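Local coordinates for protein GTP pyrophosphokinase (Chlorobaculum tepidum, PDB 3IBW) that is the ACT domain, probably a regulatory module, of a GTP pyrophosphokinase, an enzyme that makes the alarmone (p)ppGpp, at residues G7-M18 against V69-L78; I26-I36 against C47-K58. The protein carries 1 engineered substitution. All blocks are in the same frame, centred on the assembly; numbering follows the deposited sequence.

Contact 1 of 2, residues G7-M18 against V69-L78; sequences GIRIVGEDKNGM and VQGVFTVERL. Engineered in segment 7-18: Asn16 (natural residue Ile).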
loop_
_atom_site.group_PDB
_atom_site.type_symbol
_atom_site.label_atom_id
_atom_site.label_comp_id
_atom_site.label_asym_id
_atom_site.label_seq_id
_atom_site.Cartn_x
_atom_site.Cartn_y
_atom_site.Cartn_z
ATOM N N GLY A 7 4.675 5.560 -13.029
ATOM C CA GLY A 7 3.505 4.814 -12.606
ATOM C C GLY A 7 3.646 3.341 -12.942
ATOM O O GLY A 7 4.230 2.985 -13.970
ATOM N N ILE A 8 3.115 2.486 -12.071
ATOM C CA ILE A 8 3.160 1.036 -12.262
ATOM C C ILE A 8 1.772 0.469 -11.960
ATOM O O ILE A 8 1.155 0.839 -10.962
ATOM C CB ILE A 8 4.139 0.333 -11.275
ATOM C CG1 ILE A 8 5.566 0.853 -11.450
ATOM C CG2 ILE A 8 4.098 -1.180 -11.494
ATOM C CD1 ILE A 8 6.532 0.283 -10.421
ATOM N N ARG A 9 1.284 -0.419 -12.819
ATOM C CA ARG A 9 -0.012 -1.041 -12.589
ATOM C C ARG A 9 0.174 -2.543 -12.436
ATOM O O ARG A 9 0.795 -3.190 -13.283
ATOM C CB ARG A 9 -0.974 -0.762 -13.742
ATOM C CG ARG A 9 -2.285 -1.547 -13.642
ATOM C CD ARG A 9 -3.321 -0.980 -14.594
ATOM N NE ARG A 9 -4.533 -1.794 -14.688
ATOM C CZ ARG A 9 -5.580 -1.692 -13.877
ATOM N NH1 ARG A 9 -5.574 -0.818 -12.880
ATOM N NH2 ARG A 9 -6.653 -2.445 -14.085
ATOM N N ILE A 10 -0.367 -3.086 -11.349
ATOM C CA ILE A 10 -0.281 -4.514 -11.067
ATOM C C ILE A 10 -1.691 -5.091 -10.994
ATOM O O ILE A 10 -2.586 -4.483 -10.407
ATOM C CB ILE A 10 0.405 -4.782 -9.698
ATOM C CG1 ILE A 10 1.774 -4.104 -9.657
ATOM C CG2 ILE A 10 0.546 -6.288 -9.446
ATOM C CD1 ILE A 10 1.817 -2.895 -8.745
ATOM N N VAL A 11 -1.889 -6.254 -11.607
ATOM C CA VAL A 11 -3.180 -6.935 -11.570
ATOM C C VAL A 11 -2.836 -8.380 -11.187
ATOM O O VAL A 11 -1.928 -8.988 -11.765
ATOM C CB VAL A 11 -3.908 -6.891 -12.942
ATOM C CG1 VAL A 11 -5.278 -7.576 -12.816
ATOM C CG2 VAL A 11 -4.081 -5.440 -13.401
ATOM N N GLY A 12 -3.555 -8.919 -10.206
ATOM C CA GLY A 12 -3.291 -10.271 -9.751
ATOM C C GLY A 12 -4.495 -10.937 -9.113
ATOM O O GLY A 12 -5.564 -10.345 -9.034
ATOM N N GLU A 13 -4.309 -12.163 -8.639
ATOM C CA GLU A 13 -5.392 -12.917 -8.017
ATOM C C GLU A 13 -5.636 -12.474 -6.584
ATOM O O GLU A 13 -4.694 -12.244 -5.832
ATOM C CB GLU A 13 -5.065 -14.415 -8.044
ATOM C CG GLU A 13 -3.807 -14.783 -7.274
ATOM C CD GLU A 13 -3.530 -16.280 -7.272
ATOM O OE1 GLU A 13 -4.066 -16.985 -8.149
ATOM O OE2 GLU A 13 -2.772 -16.746 -6.396
ATOM N N ASP A 14 -6.903 -12.340 -6.208
ATOM C CA ASP A 14 -7.255 -11.936 -4.850
ATOM C C ASP A 14 -7.485 -13.215 -4.050
ATOM O O ASP A 14 -8.615 -13.605 -3.771
ATOM C CB ASP A 14 -8.514 -11.060 -4.880
ATOM C CG ASP A 14 -9.015 -10.693 -3.494
ATOM O OD1 ASP A 14 -8.191 -10.555 -2.564
ATOM O OD2 ASP A 14 -10.243 -10.528 -3.341
ATOM N N LYS A 15 -6.378 -13.843 -3.673
ATOM C CA LYS A 15 -6.366 -15.099 -2.932
ATOM C C LYS A 15 -5.165 -15.161 -2.016
ATOM O O LYS A 15 -4.244 -14.359 -2.122
ATOM C CB LYS A 15 -6.106 -16.273 -3.877
ATOM C CG LYS A 15 -7.196 -16.727 -4.816
ATOM C CD LYS A 15 -6.705 -17.894 -5.674
ATOM C CE LYS A 15 -7.849 -18.689 -6.280
ATOM N NZ LYS A 15 -7.325 -19.799 -7.127
ATOM N N ASN A 16 -5.206 -16.110 -1.093
ATOM C CA ASN A 16 -4.035 -16.417 -0.291
ATOM C C ASN A 16 -3.173 -15.270 0.237
ATOM O O ASN A 16 -1.939 -15.349 0.178
ATOM C CB ASN A 16 -3.142 -17.312 -1.176
ATOM C CG ASN A 16 -3.938 -18.369 -1.976
ATOM O OD1 ASN A 16 -3.814 -18.475 -3.205
ATOM N ND2 ASN A 16 -4.746 -19.153 -1.271
ATOM N N GLY A 17 -3.810 -14.215 0.728
ATOM C CA GLY A 17 -3.072 -13.081 1.253
ATOM C C GLY A 17 -2.285 -12.263 0.238
ATOM O O GLY A 17 -1.313 -11.593 0.590
HETATM N N MSE A 18 -2.707 -12.300 -1.020
HETATM C CA MSE A 18 -2.011 -11.569 -2.079
HETATM C C MSE A 18 -1.969 -10.042 -1.949
HETATM O O MSE A 18 -0.953 -9.427 -2.277
HETATM C CB MSE A 18 -2.610 -11.931 -3.440
HETATM C CG MSE A 18 -2.151 -13.268 -4.009
HETATM SE SE MSE A 18 -0.241 -13.305 -4.335
HETATM C CE MSE A 18 0.011 -11.513 -5.002
ATOM N N VAL A 69 6.181 -12.299 -8.396
ATOM C CA VAL A 69 5.355 -12.779 -7.296
ATOM C C VAL A 69 4.281 -13.713 -7.868
ATOM O O VAL A 69 3.454 -13.301 -8.685
ATOM C CB VAL A 69 4.676 -11.611 -6.545
ATOM C CG1 VAL A 69 3.721 -12.157 -5.490
ATOM C CG2 VAL A 69 5.740 -10.736 -5.888
ATOM N N GLN A 70 4.305 -14.977 -7.446
ATOM C CA GLN A 70 3.327 -15.948 -7.920
ATOM C C GLN A 70 1.943 -15.457 -7.517
ATOM O O GLN A 70 1.686 -15.164 -6.347
ATOM C CB GLN A 70 3.623 -17.329 -7.321
ATOM C CG GLN A 70 4.919 -17.943 -7.838
ATOM C CD GLN A 70 4.925 -18.089 -9.344
ATOM O OE1 GLN A 70 3.970 -18.601 -9.929
ATOM N NE2 GLN A 70 6.007 -17.656 -9.983
ATOM N N GLY A 71 1.054 -15.370 -8.499
ATOM C CA GLY A 71 -0.287 -14.879 -8.248
ATOM C C GLY A 71 -0.516 -13.561 -8.982
ATOM O O GLY A 71 -1.656 -13.116 -9.116
ATOM N N VAL A 72 0.560 -12.917 -9.439
ATOM C CA VAL A 72 0.438 -11.662 -10.189
ATOM C C VAL A 72 0.253 -12.028 -11.667
ATOM O O VAL A 72 0.969 -12.891 -12.195
ATOM C CB VAL A 72 1.711 -10.777 -10.063
ATOM C CG1 VAL A 72 1.642 -9.607 -11.056
ATOM C CG2 VAL A 72 1.839 -10.247 -8.640
ATOM N N PHE A 73 -0.706 -11.386 -12.330
ATOM C CA PHE A 73 -0.948 -11.650 -13.745
ATOM C C PHE A 73 -0.135 -10.731 -14.647
ATOM O O PHE A 73 0.547 -11.198 -15.557
ATOM C CB PHE A 73 -2.430 -11.492 -14.088
ATOM C CG PHE A 73 -3.320 -12.455 -13.360
ATOM C CD1 PHE A 73 -2.972 -13.798 -13.260
ATOM C CD2 PHE A 73 -4.504 -12.024 -12.779
ATOM C CE1 PHE A 73 -3.794 -14.699 -12.587
ATOM C CE2 PHE A 73 -5.331 -12.919 -12.101
ATOM C CZ PHE A 73 -4.973 -14.256 -12.006
ATOM N N THR A 74 -0.192 -9.428 -14.379
ATOM C CA THR A 74 0.529 -8.448 -15.187
ATOM C C THR A 74 1.106 -7.298 -14.362
ATOM O O THR A 74 0.588 -6.960 -13.300
ATOM C CB THR A 74 -0.409 -7.788 -16.258
ATOM O OG1 THR A 74 -1.480 -7.094 -15.601
ATOM C CG2 THR A 74 -1.006 -8.841 -17.199
ATOM N N VAL A 75 2.194 -6.720 -14.860
ATOM C CA VAL A 75 2.823 -5.554 -14.250
ATOM C C VAL A 75 3.230 -4.723 -15.471
ATOM O O VAL A 75 3.949 -5.206 -16.351
ATOM C CB VAL A 75 4.081 -5.889 -13.419
ATOM C CG1 VAL A 75 4.678 -4.593 -12.857
ATOM C CG2 VAL A 75 3.715 -6.835 -12.286
ATOM N N GLU A 76 2.758 -3.487 -15.535
ATOM C CA GLU A 76 3.079 -2.618 -16.661
ATOM C C GLU A 76 3.336 -1.212 -16.158
ATOM O O GLU A 76 2.865 -0.833 -15.082
ATOM C CB GLU A 76 1.910 -2.586 -17.664
ATOM C CG GLU A 76 0.711 -1.744 -17.205
ATOM C CD GLU A 76 -0.607 -2.121 -17.882
ATOM O OE1 GLU A 76 -0.957 -1.517 -18.920
ATOM O OE2 GLU A 76 -1.283 -3.043 -17.375
ATOM N N ARG A 77 4.103 -0.448 -16.925
ATOM C CA ARG A 77 4.365 0.936 -16.572
ATOM C C ARG A 77 3.173 1.766 -17.074
ATOM O O ARG A 77 2.687 1.578 -18.193
ATOM C CB ARG A 77 5.635 1.434 -17.251
ATOM C CG ARG A 77 5.962 2.871 -16.920
ATOM C CD ARG A 77 7.292 3.245 -17.518
ATOM N NE ARG A 77 7.552 4.666 -17.368
ATOM C CZ ARG A 77 8.669 5.257 -17.765
ATOM N NH1 ARG A 77 9.626 4.539 -18.336
ATOM N NH2 ARG A 77 8.818 6.567 -17.609
ATOM N N LEU A 78 2.710 2.683 -16.232
ATOM C CA LEU A 78 1.589 3.561 -16.558
ATOM C C LEU A 78 2.092 4.877 -17.131
ATOM O O LEU A 78 3.189 5.321 -16.791
ATOM C CB LEU A 78 0.789 3.894 -15.297
ATOM C CG LEU A 78 -0.132 2.847 -14.673
ATOM C CD1 LEU A 78 -0.745 3.403 -13.395
ATOM C CD2 LEU A 78 -1.225 2.476 -15.674
HETATM O O HOH W 1 5.527 6.151 -15.751
HETATM O O HOH W 2 -0.697 -4.500 -15.148
HETATM O O HOH W 3 -3.573 -3.511 -16.725
#
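Val11 O takes two backbone N-H groups from the other strand. Phe73 N lies 2.8 Å from Val11 O, and Thr74 N reaches the same oxygen at 3.2 Å. Both donors lie in the plane of the carbonyl. Phe73 and Thr74 thus both face Val11, and the register slips by one residue, a classic beta bulge. Beyond it Gly12 pairs with Val72, and Glu13 N bonds to Gly71 O at 2.9 Å with an N-H...O angle of 169°. A side chain on Gly12 would run into Gly71 O. The Phe73 ring lies obliquely against the Gly12-Glu13 peptide. Its CG sits anti to the carbonyl carbon (chi1 -62°), which brings CE2 to 3.7 Å from Glu13 N.

From Val11 back to Ile8 the pairing is regular antiparallel. One face of the sheet carries Ile8, Ile10 and Val75, and past the bulge Val72. Ile8 CG2 meets Val75 CG1 at 3.7 Å as the two side chains run side by side, and Ile10 CG2 reaches Val72 CG1 across the bulge. Helix 56-67 lies against Ile8 and Val75. The opposite face carries Arg9, Val11, Thr74 and Glu76. Here one water joins Arg9 O, Thr74 OG1 and Glu76 OE2. Arg9 NE and Glu76 OE2 are 4.4 Å apart, beyond a salt bridge, while Arg9 NH1 bonds to Asn48. Selenomethionine Met18, at the start of helix 18-28, brings CE to 3.8 Å from Val69 CG1. The arrangement is the first-to-last strand pairing of the ACT fold, a beta-alpha-beta-beta-alpha-beta sandwich in which strand 72-78 borders the sheet within the chain.

Contact 2 of 2, residues I26-I36 against C47-K58; sequences ISKFDTNIRTI and CNLMIFVKNTDK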
loop_
_atom_site.group_PDB
_atom_site.type_symbol
_atom_site.label_atom_id
_atom_site.label_comp_id
_atom_site.label_asym_id
_atom_site.label_seq_id
_atom_site.Cartn_x
_atom_site.Cartn_y
_atom_site.Cartn_z
ATOM N N ILE A 26 5.935 -3.730 -2.116
ATOM C CA ILE A 26 6.009 -2.306 -2.427
ATOM C C ILE A 26 6.662 -1.519 -1.283
ATOM O O ILE A 26 7.500 -0.651 -1.517
ATOM C CB ILE A 26 4.598 -1.733 -2.693
ATOM C CG1 ILE A 26 4.049 -2.302 -4.006
ATOM C CG2 ILE A 26 4.648 -0.205 -2.747
ATOM C CD1 ILE A 26 2.581 -2.009 -4.231
ATOM N N SER A 27 6.281 -1.833 -0.047
ATOM C CA SER A 27 6.836 -1.136 1.106
ATOM C C SER A 27 8.347 -1.348 1.201
ATOM O O SER A 27 9.081 -0.439 1.588
ATOM C CB SER A 27 6.143 -1.602 2.398
ATOM O OG SER A 27 6.477 -2.936 2.734
ATOM N N LYS A 28 8.810 -2.541 0.830
ATOM C CA LYS A 28 10.235 -2.847 0.889
ATOM C C LYS A 28 11.055 -2.200 -0.228
ATOM O O LYS A 28 12.286 -2.203 -0.188
ATOM C CB LYS A 28 10.441 -4.365 0.955
ATOM C CG LYS A 28 10.037 -4.936 2.317
ATOM C CD LYS A 28 10.100 -6.456 2.337
ATOM C CE LYS A 28 9.434 -7.002 3.594
ATOM N NZ LYS A 28 8.986 -8.418 3.444
ATOM N N PHE A 29 10.370 -1.642 -1.220
ATOM C CA PHE A 29 11.045 -0.935 -2.309
ATOM C C PHE A 29 11.895 0.220 -1.765
ATOM O O PHE A 29 11.522 0.881 -0.791
ATOM C CB PHE A 29 10.039 -0.271 -3.250
ATOM C CG PHE A 29 9.398 -1.197 -4.228
ATOM C CD1 PHE A 29 9.952 -2.440 -4.482
ATOM C CD2 PHE A 29 8.265 -0.803 -4.941
ATOM C CE1 PHE A 29 9.377 -3.303 -5.410
ATOM C CE2 PHE A 29 7.682 -1.661 -5.875
ATOM C CZ PHE A 29 8.247 -2.908 -6.113
ATOM N N ASP A 30 13.026 0.466 -2.413
ATOM C CA ASP A 30 13.904 1.568 -2.041
ATOM C C ASP A 30 13.502 2.793 -2.892
ATOM O O ASP A 30 14.272 3.246 -3.744
ATOM C CB ASP A 30 15.367 1.185 -2.314
ATOM C CG ASP A 30 16.340 2.324 -2.045
ATOM O OD1 ASP A 30 16.248 2.959 -0.971
ATOM O OD2 ASP A 30 17.201 2.577 -2.915
ATOM N N THR A 31 12.288 3.309 -2.676
ATOM C CA THR A 31 11.805 4.494 -3.396
ATOM C C THR A 31 10.768 5.313 -2.617
ATOM O O THR A 31 10.261 4.900 -1.573
ATOM C CB THR A 31 11.174 4.161 -4.792
ATOM O OG1 THR A 31 10.010 3.348 -4.620
ATOM C CG2 THR A 31 12.175 3.447 -5.690
ATOM N N ASN A 32 10.474 6.488 -3.156
ATOM C CA ASN A 32 9.522 7.427 -2.575
ATOM C C ASN A 32 8.149 7.170 -3.183
ATOM O O ASN A 32 7.935 7.441 -4.359
ATOM C CB ASN A 32 9.985 8.848 -2.899
ATOM C CG ASN A 32 9.081 9.912 -2.322
ATOM O OD1 ASN A 32 8.170 9.625 -1.544
ATOM N ND2 ASN A 32 9.328 11.159 -2.707
ATOM N N ILE A 33 7.221 6.653 -2.386
ATOM C CA ILE A 33 5.880 6.363 -2.878
ATOM C C ILE A 33 5.026 7.619 -2.829
ATOM O O ILE A 33 4.982 8.312 -1.810
ATOM C CB ILE A 33 5.213 5.236 -2.036
ATOM C CG1 ILE A 33 6.021 3.939 -2.180
ATOM C CG2 ILE A 33 3.761 5.032 -2.479
ATOM C CD1 ILE A 33 5.706 2.902 -1.107
ATOM N N ARG A 34 4.359 7.916 -3.941
ATOM C CA ARG A 34 3.494 9.082 -4.012
ATOM C C ARG A 34 2.018 8.729 -3.884
ATOM O O ARG A 34 1.284 9.383 -3.145
ATOM C CB ARG A 34 3.716 9.843 -5.323
ATOM C CG ARG A 34 5.166 10.208 -5.562
ATOM C CD ARG A 34 5.856 10.552 -4.243
ATOM N NE ARG A 34 5.485 11.869 -3.739
ATOM C CZ ARG A 34 5.616 12.240 -2.470
ATOM N NH1 ARG A 34 6.102 11.389 -1.575
ATOM N NH2 ARG A 34 5.257 13.460 -2.095
ATOM N N THR A 35 1.589 7.681 -4.582
ATOM C CA THR A 35 0.189 7.280 -4.554
ATOM C C THR A 35 0.023 5.773 -4.685
ATOM O O THR A 35 0.802 5.112 -5.369
ATOM C CB THR A 35 -0.593 7.920 -5.755
ATOM O OG1 THR A 35 -0.461 9.346 -5.725
ATOM C CG2 THR A 35 -2.069 7.558 -5.713
ATOM N N ILE A 36 -0.975 5.235 -3.995
ATOM C CA ILE A 36 -1.312 3.826 -4.129
ATOM C C ILE A 36 -2.832 3.765 -4.176
ATOM O O ILE A 36 -3.505 4.312 -3.296
ATOM C CB ILE A 36 -0.867 2.930 -2.948
ATOM C CG1 ILE A 36 0.655 2.827 -2.909
ATOM C CG2 ILE A 36 -1.510 1.525 -3.100
ATOM C CD1 ILE A 36 1.183 2.113 -1.664
ATOM N N CYS A 47 -3.808 -2.632 -8.701
ATOM C CA CYS A 47 -3.045 -1.685 -7.909
ATOM C C CYS A 47 -2.296 -0.720 -8.807
ATOM O O CYS A 47 -1.469 -1.150 -9.609
ATOM C CB CYS A 47 -2.028 -2.421 -7.032
ATOM S SG CYS A 47 -1.065 -1.327 -5.959
ATOM N N ASN A 48 -2.604 0.569 -8.691
ATOM C CA ASN A 48 -1.911 1.603 -9.456
ATOM C C ASN A 48 -1.012 2.294 -8.433
ATOM O O ASN A 48 -1.481 2.799 -7.413
ATOM C CB ASN A 48 -2.892 2.604 -10.069
ATOM C CG ASN A 48 -3.574 2.066 -11.311
ATOM O OD1 ASN A 48 -3.327 0.936 -11.738
ATOM N ND2 ASN A 48 -4.436 2.878 -11.903
ATOM N N LEU A 49 0.283 2.312 -8.725
ATOM C CA LEU A 49 1.288 2.889 -7.847
ATOM C C LEU A 49 2.051 4.005 -8.544
ATOM O O LEU A 49 2.467 3.841 -9.691
ATOM C CB LEU A 49 2.267 1.773 -7.435
ATOM C CG LEU A 49 3.638 2.067 -6.812
ATOM C CD1 LEU A 49 3.460 2.625 -5.409
ATOM C CD2 LEU A 49 4.467 0.786 -6.765
HETATM N N MSE A 50 2.199 5.147 -7.874
HETATM C CA MSE A 50 2.979 6.254 -8.429
HETATM C C MSE A 50 4.146 6.404 -7.465
HETATM O O MSE A 50 3.955 6.537 -6.253
HETATM C CB MSE A 50 2.188 7.562 -8.468
HETATM C CG MSE A 50 0.953 7.514 -9.343
HETATM SE SE MSE A 50 1.362 7.334 -11.218
HETATM C CE MSE A 50 2.850 8.573 -11.344
ATOM N N ILE A 51 5.356 6.394 -8.008
ATOM C CA ILE A 51 6.562 6.495 -7.201
ATOM C C ILE A 51 7.570 7.424 -7.857
ATOM O O ILE A 51 7.478 7.688 -9.059
ATOM C CB ILE A 51 7.274 5.111 -7.076
ATOM C CG1 ILE A 51 7.617 4.567 -8.477
ATOM C CG2 ILE A 51 6.399 4.117 -6.337
ATOM C CD1 ILE A 51 8.535 3.354 -8.456
ATOM N N PHE A 52 8.503 7.938 -7.055
ATOM C CA PHE A 52 9.600 8.756 -7.573
ATOM C C PHE A 52 10.750 7.744 -7.625
ATOM O O PHE A 52 11.082 7.098 -6.623
ATOM C CB PHE A 52 9.925 9.932 -6.654
ATOM C CG PHE A 52 9.043 11.113 -6.885
ATOM C CD1 PHE A 52 9.152 11.866 -8.049
ATOM C CD2 PHE A 52 8.089 11.464 -5.954
ATOM C CE1 PHE A 52 8.304 12.944 -8.278
ATOM C CE2 PHE A 52 7.233 12.541 -6.178
ATOM C CZ PHE A 52 7.347 13.284 -7.334
ATOM N N VAL A 53 11.356 7.611 -8.800
ATOM C CA VAL A 53 12.416 6.640 -9.001
ATOM C C VAL A 53 13.627 7.256 -9.687
ATOM O O VAL A 53 13.508 8.218 -10.443
ATOM C CB VAL A 53 11.836 5.428 -9.804
ATOM C CG1 VAL A 53 11.384 5.875 -11.175
ATOM C CG2 VAL A 53 12.842 4.315 -9.891
ATOM N N LYS A 54 14.789 6.684 -9.400
ATOM C CA LYS A 54 16.070 7.148 -9.927
ATOM C C LYS A 54 16.185 7.245 -11.435
ATOM O O LYS A 54 16.548 8.285 -11.985
ATOM C CB LYS A 54 17.185 6.235 -9.410
ATOM C CG LYS A 54 18.592 6.648 -9.798
ATOM C CD LYS A 54 19.644 5.791 -9.095
ATOM C CE LYS A 54 19.749 4.401 -9.703
ATOM N NZ LYS A 54 21.040 3.739 -9.339
ATOM N N ASN A 55 15.885 6.139 -12.101
ATOM C CA ASN A 55 15.981 6.081 -13.549
ATOM C C ASN A 55 15.168 4.904 -14.066
ATOM O O ASN A 55 14.550 4.184 -13.280
ATOM C CB ASN A 55 17.456 5.946 -13.984
ATOM C CG ASN A 55 18.164 4.749 -13.343
ATOM O OD1 ASN A 55 17.546 3.725 -13.061
ATOM N ND2 ASN A 55 19.472 4.877 -13.127
ATOM N N THR A 56 15.179 4.700 -15.381
ATOM C CA THR A 56 14.403 3.619 -15.977
ATOM C C THR A 56 14.889 2.230 -15.581
ATOM O O THR A 56 14.074 1.335 -15.347
ATOM C CB THR A 56 14.365 3.744 -17.516
ATOM O OG1 THR A 56 13.972 5.078 -17.875
ATOM C CG2 THR A 56 13.346 2.765 -18.097
ATOM N N ASP A 57 16.203 2.035 -15.507
ATOM C CA ASP A 57 16.731 0.734 -15.107
ATOM C C ASP A 57 16.200 0.363 -13.714
ATOM O O ASP A 57 15.793 -0.777 -13.481
ATOM C CB ASP A 57 18.267 0.743 -15.098
ATOM C CG ASP A 57 18.860 0.824 -16.500
ATOM O OD1 ASP A 57 18.189 0.372 -17.449
ATOM O OD2 ASP A 57 19.998 1.315 -16.653
ATOM N N LYS A 58 16.188 1.323 -12.793
ATOM C CA LYS A 58 15.696 1.054 -11.443
ATOM C C LYS A 58 14.212 0.682 -11.479
ATOM O O LYS A 58 13.779 -0.271 -10.824
ATOM C CB LYS A 58 15.898 2.275 -10.544
ATOM C CG LYS A 58 15.425 2.057 -9.121
ATOM C CD LYS A 58 16.196 0.933 -8.452
ATOM C CE LYS A 58 15.523 0.518 -7.161
ATOM N NZ LYS A 58 14.606 1.585 -6.676
#
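Leu49 and Ile33 meet on the helix-covered face of a beta hairpin, strands 32-41 and 44-53 of the ACT fold. Leu49 CB lies 4.2 Å from Thr35 O. CG stands anti to the backbone N (chi1 164°), and from it the two methyls part. CD1 packs against Ile33 CG2 and Ile36 CG1, both at 3.8 Å, and lies 3.6 Å from Thr35 O. CD2 goes to helix 18-28 and the turn after it: it lies 4.1 Å from Ile26 CG2 and comes to the edge of the Phe29 ring at CE2. Ile26 and Leu49 meet tip to tip, so the helix end is seated on the hairpin.

The pairing is broken by a classic beta bulge. Arg34 and Thr35 both face Met50, and their N-H groups approach Met50 O from the same face of its plane. The Arg34 chain is bent at chi2 and chi3. Its NH1 bonds weakly to Asn32 OD1 and forms a salt bridge with Asp14 of the second subunit. An alanine here is likely to leave that aspartate without its charged mate across the interface. Thr35 and Ile36 also pair with a strand of the second subunit, which continues the sheet. At the far end, Lys58 N bonds to the N-cap Asn55 OD1 at 2.8 Å, and Lys58 NZ reaches Asp30 O weakly at 3.4 Å.

In the fold
The two contacts lie in one four-stranded antiparallel sheet, with centres about 15 Å apart on opposite sides of the chain's centre. Across the sheet the strands run 32-41, 44-53, 4-13, 72-78. Contact 2 joins the first two and contact 1 the last two. Strands 44-53 and 4-13 are neighbours in the middle, where Ile8 and Ile10 probably bond to Leu49 and Cys47. Along the chain, both segments of contact 2 fall between those of contact 1. Helices 18-28 and 56-67 pack on the same face. Contact 1 thus joins the first and last strands of the domain, while contact 2 carries the edge that meets the second subunit.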